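PDB 3G7G: UPF0311 protein CA_C3321 from Clostridium acetobutylicum ATCC 824, which is of unknown function but belongs to the UPF0311 (DUF3237) family and folds as a closed antiparallel beta barrel. Local coordinates for residues Ile79-Asp82 and Ala86-Ile89. Residues are numbered along the deposited sequence; the frame is centred on the assembly and turned at random.
Sequences IRLD and AIYI
The guanidinium group of Arg-80 presents one of its faces to Ala-86, whose methyl CB lies 3.5 Å from NH2. CG stands anti to the backbone N (chi1 175°), and bends at chi2 and chi3 then turn the chain back over the neighbouring strand. NH2 also hydrogen-bonds the carbonyl O of Gly-84, while Ile-27 of the second subunit packs on both Arg-80 and Ala-86. Arg-80 and Ala-86, a non-hydrogen-bonded antiparallel pair, have their side chains on one face of the sheet; those of Ile-79 and Ile-87, a hydrogen-bonded pair, point to the opposite face. Two backbone bonds fix the register: Ile-79 N donates to Ile-87 O (2.8 Å, N-H...O 162°), and Ile-87 N returns a bond to Ile-79 O (3.0 Å). CG1 of Ile-79 sits 3.8 Å from CB of Ile-87, and CD1 of Ile-87 reaches CG of Leu-81, also at 3.8 Å; both pairs meet at a slant. Phe-51 and Phe-124 extend this apolar layer. The strand axes approach to 4.9 Å with their directions 156° apart, as in twisted antiparallel neighbours, and the three residues between Asp-82 and Ala-86 make them a beta hairpin, joining strands 71-81 and 86-96 of the closed barrel.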
ATOM      1  N   ILE A  79      17.911   4.139   9.826  1.00 23.92           N
ATOM      2  CA  ILE A  79      18.764   4.709  10.838  1.00 24.87           C
ATOM      3  C   ILE A  79      19.584   3.580  11.404  1.00 24.47           C
ATOM      4  O   ILE A  79      19.198   2.421  11.327  1.00 24.14           O
ATOM      5  CB  ILE A  79      17.987   5.457  11.933  1.00 25.19           C
ATOM      6  CG1 ILE A  79      16.963   4.599  12.647  1.00 28.07           C
ATOM      7  CG2 ILE A  79      17.184   6.610  11.351  1.00 26.08           C
ATOM      8  CD1 ILE A  79      16.186   5.417  13.663  1.00 25.35           C
ATOM      9  N   ARG A  80      20.740   3.940  11.938  1.00 24.84           N
ATOM     10  CA  ARG A  80      21.612   3.045  12.623  1.00 24.95           C
ATOM     11  C   ARG A  80      21.815   3.605  13.999  1.00 25.82           C
ATOM     12  O   ARG A  80      22.267   4.735  14.136  1.00 23.76           O
ATOM     13  CB  ARG A  80      22.941   3.008  11.927  1.00 25.46           C
ATOM     14  CG  ARG A  80      23.977   2.174  12.671  1.00 26.55           C
ATOM     15  CD  ARG A  80      24.641   1.248  11.736  1.00 28.62           C
ATOM     16  NE  ARG A  80      24.014  -0.040  11.865  1.00 32.43           N
ATOM     17  CZ  ARG A  80      23.673  -0.826  10.864  1.00 30.86           C
ATOM     18  NH1 ARG A  80      23.812  -0.452   9.592  1.00 31.47           N
ATOM     19  NH2 ARG A  80      23.119  -1.978  11.152  1.00 31.96           N
ATOM     20  N   LEU A  81      21.501   2.805  15.008  1.00 26.93           N
ATOM     21  CA  LEU A  81      21.717   3.195  16.371  1.00 27.77           C
ATOM     22  C   LEU A  81      23.141   2.892  16.829  1.00 28.43           C
ATOM     23  O   LEU A  81      23.846   2.079  16.242  1.00 28.01           O
ATOM     24  CB  LEU A  81      20.716   2.510  17.285  1.00 27.66           C
ATOM     25  CG  LEU A  81      19.249   2.808  17.018  1.00 27.55           C
ATOM     26  CD1 LEU A  81      18.424   2.346  18.226  1.00 26.68           C
ATOM     27  CD2 LEU A  81      19.065   4.291  16.776  1.00 24.57           C
ATOM     28  N   ASP A  82      23.517   3.541  17.917  1.00 28.39           N
ATOM     29  CA  ASP A  82      24.848   3.465  18.452  1.00 29.77           C
ATOM     30  C   ASP A  82      25.191   2.077  19.028  1.00 29.67           C
ATOM     31  O   ASP A  82      26.344   1.776  19.186  1.00 30.12           O
ATOM     32  CB  ASP A  82      25.042   4.552  19.515  1.00 30.10           C
ATOM     33  CG  ASP A  82      24.085   4.402  20.683  1.00 32.72           C
ATOM     34  OD1 ASP A  82      23.127   3.576  20.564  1.00 35.33           O
ATOM     35  OD2 ASP A  82      24.284   5.120  21.700  1.00 33.48           O
ATOM     36  N   ALA A  86      19.823  -1.554  13.288  1.00 26.13           N
ATOM     37  CA  ALA A  86      19.242  -0.738  12.249  1.00 25.64           C
ATOM     38  C   ALA A  86      17.733  -0.748  12.348  1.00 25.61           C
ATOM     39  O   ALA A  86      17.132  -1.689  12.856  1.00 25.54           O
ATOM     40  CB  ALA A  86      19.670  -1.249  10.871  1.00 26.11           C
ATOM     41  N   ILE A  87      17.126   0.321  11.841  1.00 25.65           N
ATOM     42  CA  ILE A  87      15.681   0.442  11.693  1.00 25.90           C
ATOM     43  C   ILE A  87      15.412   1.064  10.349  1.00 25.86           C
ATOM     44  O   ILE A  87      15.933   2.117  10.044  1.00 24.01           O
ATOM     45  CB  ILE A  87      15.060   1.360  12.783  1.00 26.36           C
ATOM     46  CG1 ILE A  87      15.434   0.854  14.184  1.00 27.28           C
ATOM     47  CG2 ILE A  87      13.504   1.395  12.654  1.00 24.54           C
ATOM     48  CD1 ILE A  87      16.119   1.814  15.048  1.00 28.87           C
ATOM     49  N   TYR A  88      14.570   0.393   9.574  1.00 26.83           N
ATOM     50  CA  TYR A  88      14.104   0.843   8.294  1.00 26.38           C
ATOM     51  C   TYR A  88      12.724   1.476   8.479  1.00 26.78           C
ATOM     52  O   TYR A  88      11.818   0.887   9.096  1.00 28.37           O
ATOM     53  CB  TYR A  88      14.040  -0.341   7.351  1.00 26.24           C
ATOM     54  CG  TYR A  88      13.408  -0.007   6.055  1.00 26.58           C
ATOM     55  CD1 TYR A  88      14.002   0.917   5.187  1.00 25.96           C
ATOM     56  CD2 TYR A  88      12.208  -0.591   5.683  1.00 26.59           C
ATOM     57  CE1 TYR A  88      13.400   1.251   3.972  1.00 25.81           C
ATOM     58  CE2 TYR A  88      11.620  -0.281   4.473  1.00 26.02           C
ATOM     59  CZ  TYR A  88      12.212   0.652   3.632  1.00 25.60           C
ATOM     60  OH  TYR A  88      11.623   0.947   2.429  1.00 27.51           O
ATOM     61  N   ILE A  89      12.573   2.676   7.955  1.00 26.22           N
ATOM     62  CA  ILE A  89      11.410   3.514   8.214  1.00 26.56           C
ATOM     63  C   ILE A  89      10.716   3.822   6.903  1.00 26.42           C
ATOM     64  O   ILE A  89      11.379   4.230   5.975  1.00 25.90           O
ATOM     65  CB  ILE A  89      11.832   4.867   8.838  1.00 26.22           C
ATOM     66  CG1 ILE A  89      12.693   4.619  10.052  1.00 26.14           C
ATOM     67  CG2 ILE A  89      10.604   5.743   9.219  1.00 26.12           C
ATOM     68  CD1 ILE A  89      12.916   5.804  10.878  1.00 26.93           C
TER